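Local coordinates for protein N-isopropylammelide isopropylaminohydrolase (Burkholderia multivorans ATCC 17616, PDB 6NBO) that is a zinc-binding member of the amidohydrolase family, built around a TIM-barrel domain, at residues R293-G301 / E342-C352; P316-L324 / A378-R386. All coordinates share one frame; numbering follows the deposited sequence.

Contact 1 of 2, residues R293-G301 / E342-C352; sequences RAAGVTVIG and ECVTHGAARGC
With CG anti to the backbone N (chi1 179°) and the chain straight as far as NE, R293 reaches from the end of helix 289-295 to E342, itself extended beyond CG, and the two side chains cross at about a right angle. R293 NH1 lies 2.6 Å from E342 OE1 on its syn side, with the guanidinium and carboxylate planes turned 62° apart. In the R350 conformer described here, one of two, E342 OE2 takes R350 NH1 on its anti side at 3.1 Å, so one carboxylate links two arginines. The same conformer turns its guanidinium edge toward T298 and a water, which accepts from R350 NH2; the water also accepts, weakly, from V299 N. Beside it, T298 CG2 rests 3.2 Å from G347 O; deeper in, I300 CD1 lies 3.6 Å from G351 C, where the glycine backbone admits the isoleucine. I300 CG2 meets C352 SG at 3.9 Å and also touches A348 CB, while V299 CG1 packs on C343 SG. G301 N donates to C343 O at 2.8 Å, fastening the end of strand 299-301, a barrel strand beside strand 275-278, to the turn E342-T345 ahead of helix 346-352. The chemistry is graded from a charged outer side to an apolar interior, and R293, helped by R350 in this conformer, probably stabilises E342 as a carboxylate.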
loop_
_atom_site.group_PDB
_atom_site.type_symbol
_atom_site.label_atom_id
_atom_site.label_comp_id
_atom_site.label_asym_id
_atom_site.label_seq_id
_atom_site.Cartn_x
_atom_site.Cartn_y
_atom_site.Cartn_z
ATOM N N ARG A 293 -7.412 12.343 9.883
ATOM C CA ARG A 293 -7.070 13.565 9.162
ATOM C C ARG A 293 -7.104 14.773 10.086
ATOM O O ARG A 293 -6.185 15.600 10.082
ATOM C CB ARG A 293 -8.044 13.746 7.998
ATOM C CG ARG A 293 -7.838 14.993 7.164
ATOM C CD ARG A 293 -8.917 15.098 6.077
ATOM N NE ARG A 293 -8.562 16.054 5.031
ATOM C CZ ARG A 293 -7.720 15.785 4.034
ATOM N NH1 ARG A 293 -7.139 14.588 3.949
ATOM N NH2 ARG A 293 -7.450 16.715 3.122
ATOM N N ALA A 294 -8.152 14.877 10.905
ATOM C CA ALA A 294 -8.275 16.011 11.813
ATOM C C ALA A 294 -7.152 16.025 12.835
ATOM O O ALA A 294 -6.732 17.096 13.284
ATOM C CB ALA A 294 -9.637 15.978 12.507
ATOM N N ALA A 295 -6.643 14.854 13.211
ATOM C CA ALA A 295 -5.552 14.786 14.175
ATOM C C ALA A 295 -4.189 14.944 13.525
ATOM O O ALA A 295 -3.188 15.022 14.241
ATOM C CB ALA A 295 -5.599 13.459 14.949
ATOM N N GLY A 296 -4.119 14.993 12.201
ATOM C CA GLY A 296 -2.838 15.097 11.538
ATOM C C GLY A 296 -2.168 13.772 11.258
ATOM O O GLY A 296 -0.950 13.743 11.048
ATOM N N VAL A 297 -2.920 12.676 11.249
ATOM C CA VAL A 297 -2.383 11.342 11.003
ATOM C C VAL A 297 -2.600 11.003 9.534
ATOM O O VAL A 297 -3.726 11.065 9.035
ATOM C CB VAL A 297 -3.040 10.293 11.917
ATOM C CG1 VAL A 297 -2.543 8.881 11.552
ATOM C CG2 VAL A 297 -2.733 10.587 13.371
ATOM N N THR A 298 -1.526 10.647 8.839
ATOM C CA THR A 298 -1.643 10.231 7.447
ATOM C C THR A 298 -2.330 8.875 7.334
ATOM O O THR A 298 -2.013 7.938 8.073
ATOM C CB THR A 298 -0.263 10.152 6.814
ATOM O OG1 THR A 298 0.343 11.443 6.877
ATOM C CG2 THR A 298 -0.357 9.693 5.349
ATOM N N VAL A 299 -3.260 8.759 6.385
ATOM C CA VAL A 299 -4.006 7.523 6.159
ATOM C C VAL A 299 -3.559 6.906 4.837
ATOM O O VAL A 299 -3.584 7.568 3.791
ATOM C CB VAL A 299 -5.526 7.754 6.170
ATOM C CG1 VAL A 299 -6.258 6.431 5.918
ATOM C CG2 VAL A 299 -5.961 8.327 7.518
ATOM N N ILE A 300 -3.163 5.634 4.898
ATOM C CA ILE A 300 -2.736 4.831 3.753
ATOM C C ILE A 300 -3.843 3.834 3.430
ATOM O O ILE A 300 -4.292 3.097 4.316
ATOM C CB ILE A 300 -1.425 4.081 4.072
ATOM C CG1 ILE A 300 -0.316 5.050 4.513
ATOM C CG2 ILE A 300 -0.985 3.233 2.864
ATOM C CD1 ILE A 300 0.854 4.348 5.198
ATOM N N GLY A 301 -4.275 3.788 2.176
ATOM C CA GLY A 301 -5.251 2.791 1.763
ATOM C C GLY A 301 -4.577 1.519 1.266
ATOM O O GLY A 301 -3.473 1.550 0.734
ATOM N N GLU A 342 -7.186 10.468 -1.880
ATOM C CA GLU A 342 -5.885 10.784 -1.301
ATOM C C GLU A 342 -5.249 9.572 -0.610
ATOM O O GLU A 342 -4.019 9.436 -0.609
ATOM C CB GLU A 342 -6.035 11.954 -0.318
ATOM C CG GLU A 342 -4.717 12.459 0.226
ATOM C CD GLU A 342 -4.858 13.643 1.181
ATOM O OE1 GLU A 342 -5.943 13.823 1.782
ATOM O OE2 GLU A 342 -3.861 14.384 1.337
ATOM N N CYS A 343 -6.063 8.678 -0.030
ATOM C CA CYS A 343 -5.543 7.480 0.629
ATOM C C CYS A 343 -4.845 6.507 -0.322
ATOM O O CYS A 343 -4.096 5.642 0.149
ATOM C CB CYS A 343 -6.675 6.725 1.339
ATOM S SG CYS A 343 -7.420 7.672 2.688
ATOM N N VAL A 344 -5.110 6.577 -1.629
ATOM C CA VAL A 344 -4.423 5.717 -2.590
ATOM C C VAL A 344 -3.567 6.519 -3.561
ATOM O O VAL A 344 -3.106 5.976 -4.573
ATOM C CB VAL A 344 -5.408 4.800 -3.350
ATOM C CG1 VAL A 344 -6.279 4.020 -2.372
ATOM C CG2 VAL A 344 -6.271 5.587 -4.359
ATOM N N THR A 345 -3.332 7.803 -3.268
ATOM C CA THR A 345 -2.407 8.617 -4.047
ATOM C C THR A 345 -1.442 9.355 -3.114
ATOM O O THR A 345 -0.553 8.725 -2.531
ATOM C CB THR A 345 -3.163 9.587 -4.974
ATOM O OG1 THR A 345 -4.153 10.323 -4.238
ATOM C CG2 THR A 345 -3.873 8.809 -6.115
ATOM N N HIS A 346 -1.580 10.679 -2.974
ATOM C CA HIS A 346 -0.566 11.461 -2.259
ATOM C C HIS A 346 -0.432 11.037 -0.800
ATOM O O HIS A 346 0.680 11.033 -0.249
ATOM C CB HIS A 346 -0.892 12.953 -2.337
ATOM C CG HIS A 346 -0.971 13.471 -3.732
ATOM N ND1 HIS A 346 -2.102 13.339 -4.507
ATOM C CD2 HIS A 346 -0.054 14.102 -4.504
ATOM C CE1 HIS A 346 -1.882 13.872 -5.697
ATOM N NE2 HIS A 346 -0.650 14.349 -5.717
ATOM N N GLY A 347 -1.550 10.720 -0.142
ATOM C CA GLY A 347 -1.481 10.315 1.257
ATOM C C GLY A 347 -0.786 8.977 1.437
ATOM O O GLY A 347 0.054 8.817 2.326
ATOM N N ALA A 348 -1.116 8.001 0.587
ATOM C CA ALA A 348 -0.421 6.716 0.631
ATOM C C ALA A 348 1.068 6.884 0.359
ATOM O O ALA A 348 1.906 6.245 1.009
ATOM C CB ALA A 348 -1.025 5.752 -0.395
ATOM N N ALA A 349 1.420 7.717 -0.624
ATOM C CA ALA A 349 2.833 7.907 -0.928
ATOM C C ALA A 349 3.554 8.565 0.243
ATOM O O ALA A 349 4.650 8.138 0.629
ATOM C CB ALA A 349 2.993 8.735 -2.212
ATOM N N ARG A 350 2.962 9.619 0.815
ATOM C CA ARG A 350 3.538 10.262 1.993
ATOM C C ARG A 350 3.673 9.264 3.140
ATOM O O ARG A 350 4.736 9.142 3.764
ATOM C CB ARG A 350 2.653 11.444 2.406
ATOM C CG ARG A 350 3.315 12.520 3.239
ATOM C CD ARG A 350 2.286 13.585 3.671
ATOM N NE ARG A 350 1.315 13.891 2.614
ATOM C CZ ARG A 350 0.006 13.666 2.702
ATOM N NH1 ARG A 350 -0.790 13.975 1.682
ATOM N NH2 ARG A 350 -0.515 13.147 3.813
ATOM N N GLY A 351 2.599 8.535 3.426
ATOM C CA GLY A 351 2.624 7.603 4.541
ATOM C C GLY A 351 3.668 6.516 4.376
ATOM O O GLY A 351 4.323 6.130 5.342
ATOM N N CYS A 352 3.833 6.001 3.154
ATOM C CA CYS A 352 4.786 4.919 2.916
ATOM C C CYS A 352 6.202 5.400 2.648
ATOM O O CYS A 352 7.118 4.572 2.578
ATOM C CB CYS A 352 4.340 4.059 1.720
ATOM S SG CYS A 352 2.819 3.132 2.016
HETATM O O HOH W 1 -3.172 11.694 4.621
#

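Contact 2 of 2, residues P316-L324 / A378-R386; sequences PDMLERAML and AVVARPVRR
The N-terminal half of helix 318-328, in the TIM-barrel domain of this amidohydrolase, packs against the end of helix 375-381 and the chain that leaves it, with D317 as both N-cap and salt-bridge partner. R385 grips the D317 carboxylate end-on: NH1 lies 2.9 Å from OD1, approaching from above the carboxylate plane, and NH2 meets OD2 on its syn side. Because D317 CG stands anti to the backbone N (chi1 -172°), OD1 can also accept from L319 N and E320 N, though both capping bonds are weak. A second edge of R385, NE and NH2, converges on P383 O, and NH1 also donates to A118 O. These bonds fix the guanidinium plane, over whose centre L319 CD1 sits at a height of 3.6 Å; the same methyl touches A378 O, and L319 also packs on L61 and L341.

R382 makes the other salt bridge, to E320, with a single nitrogen. The first residue beyond helix 375-381 and positive in phi, it bends at chi2 and chi3, laying its CD along E320 CB. Its NH1 bonds E320 OE2 at 2.8 Å on the anti side, with the carboxylate and guanidinium planes 56° apart, while NE and NH2 both bond V380 O. Between the helices, V379 CG1 fits against the backbone of M323, 3.6 Å from M323 CA, and touches A322 CB. V379 O is buried here without a hydrogen-bonding partner, with M323 CB 3.5 Å away. M323 continues outward to R382, where SD stands 3.3 Å above one face of the guanidinium plane, offset toward its rim.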
loop_
_atom_site.group_PDB
_atom_site.type_symbol
_atom_site.label_atom_id
_atom_site.label_comp_id
_atom_site.label_asym_id
_atom_site.label_seq_id
_atom_site.Cartn_x
_atom_site.Cartn_y
_atom_site.Cartn_z
ATOM N N PRO A 316 -6.827 -5.379 -8.100
ATOM C CA PRO A 316 -5.702 -4.506 -8.481
ATOM C C PRO A 316 -6.118 -3.083 -8.821
ATOM O O PRO A 316 -5.255 -2.281 -9.179
ATOM C CB PRO A 316 -5.113 -5.212 -9.718
ATOM C CG PRO A 316 -6.241 -5.998 -10.284
ATOM C CD PRO A 316 -7.133 -6.395 -9.123
ATOM N N ASP A 317 -7.405 -2.747 -8.739
ATOM C CA ASP A 317 -7.884 -1.395 -9.040
ATOM C C ASP A 317 -7.903 -0.579 -7.746
ATOM O O ASP A 317 -8.820 -0.714 -6.934
ATOM C CB ASP A 317 -9.273 -1.470 -9.677
ATOM C CG ASP A 317 -9.746 -0.129 -10.189
ATOM O OD1 ASP A 317 -9.153 0.888 -9.792
ATOM O OD2 ASP A 317 -10.695 -0.079 -10.990
ATOM N N MET A 318 -6.905 0.298 -7.550
ATOM C CA MET A 318 -6.884 1.084 -6.319
ATOM C C MET A 318 -7.960 2.155 -6.300
ATOM O O MET A 318 -8.292 2.650 -5.218
ATOM C CB MET A 318 -5.514 1.728 -6.087
ATOM C CG MET A 318 -4.407 0.718 -5.725
ATOM S SD MET A 318 -4.885 -0.418 -4.407
ATOM C CE MET A 318 -5.036 0.724 -3.025
ATOM N N LEU A 319 -8.516 2.528 -7.456
ATOM C CA LEU A 319 -9.687 3.400 -7.423
ATOM C C LEU A 319 -10.849 2.693 -6.744
ATOM O O LEU A 319 -11.625 3.315 -6.010
ATOM C CB LEU A 319 -10.083 3.844 -8.837
ATOM C CG LEU A 319 -9.138 4.814 -9.552
ATOM C CD1 LEU A 319 -9.743 5.302 -10.878
ATOM C CD2 LEU A 319 -8.797 5.993 -8.625
ATOM N N GLU A 320 -10.982 1.380 -6.969
ATOM C CA GLU A 320 -12.036 0.636 -6.289
ATOM C C GLU A 320 -11.798 0.600 -4.786
ATOM O O GLU A 320 -12.752 0.664 -3.998
ATOM C CB GLU A 320 -12.137 -0.782 -6.847
ATOM C CG GLU A 320 -13.283 -1.567 -6.233
ATOM C CD GLU A 320 -13.655 -2.750 -7.087
ATOM O OE1 GLU A 320 -13.259 -3.878 -6.739
ATOM O OE2 GLU A 320 -14.314 -2.541 -8.125
ATOM N N ARG A 321 -10.539 0.476 -4.362
ATOM C CA ARG A 321 -10.275 0.495 -2.924
ATOM C C ARG A 321 -10.617 1.855 -2.327
ATOM O O ARG A 321 -11.164 1.942 -1.217
ATOM C CB ARG A 321 -8.815 0.129 -2.650
ATOM C CG ARG A 321 -8.466 0.000 -1.161
ATOM C CD ARG A 321 -9.401 -0.946 -0.428
ATOM N NE ARG A 321 -9.641 -2.206 -1.141
ATOM C CZ ARG A 321 -10.288 -3.242 -0.611
ATOM N NH1 ARG A 321 -10.734 -3.181 0.637
ATOM N NH2 ARG A 321 -10.485 -4.340 -1.320
ATOM N N ALA A 322 -10.322 2.928 -3.057
ATOM C CA ALA A 322 -10.721 4.256 -2.606
ATOM C C ALA A 322 -12.227 4.338 -2.456
ATOM O O ALA A 322 -12.733 4.873 -1.459
ATOM C CB ALA A 322 -10.231 5.319 -3.591
ATOM N N MET A 323 -12.961 3.802 -3.437
ATOM C CA MET A 323 -14.414 3.762 -3.336
ATOM C C MET A 323 -14.861 3.005 -2.092
ATOM O O MET A 323 -15.793 3.431 -1.400
ATOM C CB MET A 323 -15.016 3.107 -4.585
ATOM C CG MET A 323 -16.544 3.173 -4.626
ATOM S SD MET A 323 -17.232 2.086 -5.881
ATOM C CE MET A 323 -16.958 0.481 -5.117
ATOM N N LEU A 324 -14.221 1.873 -1.790
ATOM C CA LEU A 324 -14.670 1.087 -0.641
ATOM C C LEU A 324 -14.344 1.792 0.673
ATOM O O LEU A 324 -15.128 1.735 1.632
ATOM C CB LEU A 324 -14.039 -0.299 -0.678
ATOM C CG LEU A 324 -14.495 -1.210 -1.818
ATOM C CD1 LEU A 324 -13.633 -2.465 -1.832
ATOM C CD2 LEU A 324 -15.964 -1.580 -1.641
ATOM N N ALA A 378 -14.368 9.572 -10.862
ATOM C CA ALA A 378 -13.358 8.539 -11.066
ATOM C C ALA A 378 -13.349 7.536 -9.922
ATOM O O ALA A 378 -13.140 6.337 -10.144
ATOM C CB ALA A 378 -11.974 9.169 -11.219
ATOM N N VAL A 379 -13.543 8.008 -8.684
ATOM C CA VAL A 379 -13.582 7.088 -7.547
ATOM C C VAL A 379 -14.746 6.102 -7.678
ATOM O O VAL A 379 -14.563 4.882 -7.558
ATOM C CB VAL A 379 -13.647 7.864 -6.220
ATOM C CG1 VAL A 379 -13.953 6.901 -5.059
ATOM C CG2 VAL A 379 -12.324 8.579 -5.965
ATOM N N VAL A 380 -15.960 6.599 -7.925
ATOM C CA VAL A 380 -17.088 5.661 -7.887
ATOM C C VAL A 380 -17.256 4.906 -9.207
ATOM O O VAL A 380 -17.696 3.747 -9.209
ATOM C CB VAL A 380 -18.405 6.362 -7.494
ATOM C CG1 VAL A 380 -18.236 7.142 -6.195
ATOM C CG2 VAL A 380 -18.924 7.243 -8.614
ATOM N N ALA A 381 -16.938 5.531 -10.342
ATOM C CA ALA A 381 -17.130 4.859 -11.620
ATOM C C ALA A 381 -15.970 3.949 -11.989
ATOM O O ALA A 381 -16.158 3.033 -12.799
ATOM C CB ALA A 381 -17.339 5.871 -12.749
ATOM N N ARG A 382 -14.789 4.173 -11.419
ATOM C CA ARG A 382 -13.603 3.373 -11.709
ATOM C C ARG A 382 -13.391 3.172 -13.213
ATOM O O ARG A 382 -13.235 2.040 -13.677
ATOM C CB ARG A 382 -13.692 2.027 -11.002
ATOM C CG ARG A 382 -13.727 2.137 -9.459
ATOM C CD ARG A 382 -14.598 1.039 -8.846
ATOM N NE ARG A 382 -16.032 1.272 -9.022
ATOM C CZ ARG A 382 -16.953 0.313 -8.941
ATOM N NH1 ARG A 382 -16.578 -0.943 -8.725
ATOM N NH2 ARG A 382 -18.244 0.594 -9.100
ATOM N N PRO A 383 -13.379 4.245 -14.002
ATOM C CA PRO A 383 -13.206 4.074 -15.449
ATOM C C PRO A 383 -11.897 3.366 -15.772
ATOM O O PRO A 383 -10.918 3.465 -15.034
ATOM C CB PRO A 383 -13.211 5.518 -15.983
ATOM C CG PRO A 383 -12.767 6.346 -14.851
ATOM C CD PRO A 383 -13.299 5.663 -13.601
ATOM N N VAL A 384 -11.894 2.640 -16.894
ATOM C CA VAL A 384 -10.690 1.932 -17.316
ATOM C C VAL A 384 -9.539 2.920 -17.413
ATOM O O VAL A 384 -9.736 4.091 -17.754
ATOM C CB VAL A 384 -10.937 1.224 -18.663
ATOM C CG1 VAL A 384 -11.170 2.241 -19.772
ATOM C CG2 VAL A 384 -9.772 0.312 -19.021
ATOM N N ARG A 385 -8.332 2.474 -17.058
ATOM C CA ARG A 385 -7.166 3.334 -17.259
ATOM C C ARG A 385 -6.884 3.402 -18.755
ATOM O O ARG A 385 -6.395 2.436 -19.354
ATOM C CB ARG A 385 -5.942 2.817 -16.505
ATOM C CG ARG A 385 -6.157 2.451 -15.053
ATOM C CD ARG A 385 -6.902 3.518 -14.251
ATOM N NE ARG A 385 -8.286 3.135 -13.966
ATOM C CZ ARG A 385 -8.661 2.432 -12.897
ATOM N NH1 ARG A 385 -7.762 2.025 -12.009
ATOM N NH2 ARG A 385 -9.942 2.138 -12.715
ATOM N N ARG A 386 -7.208 4.532 -19.373
ATOM C CA ARG A 386 -6.971 4.661 -20.806
ATOM C C ARG A 386 -5.483 4.578 -21.132
ATOM O O ARG A 386 -5.090 3.979 -22.143
ATOM C CB ARG A 386 -7.549 5.975 -21.315
ATOM C CG ARG A 386 -7.399 6.090 -22.823
ATOM C CD ARG A 386 -7.429 7.518 -23.266
ATOM N NE ARG A 386 -8.741 8.108 -23.060
ATOM C CZ ARG A 386 -8.969 9.413 -23.104
ATOM N NH1 ARG A 386 -7.963 10.248 -23.342
ATOM N NH2 ARG A 386 -10.195 9.879 -22.905
#

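How the contacts relate
From the N terminus, the four segments come in the order 293-301, 316-324, 342-352 and 378-386, so the two contacts cross rather than nest. Contact 1 closes a loop of 40 intervening residues by bringing the chain back to strand 299-301 after helices 318-328 and 334-342. Contact 2 opens inside that loop and closes beyond it, across 53 residues, on the end of helix 375-381 and the chain leading to strand 387-390. Their centres are about 17 Å apart, yet they meet where V344 CG1 lies 3.6 Å from M318 CE and V344 CG2 touches A322 CB. Together they tie the last barrel strand and helices 318-328 and 346-352 to helix 375-381 and the chain entering the C-terminal strands.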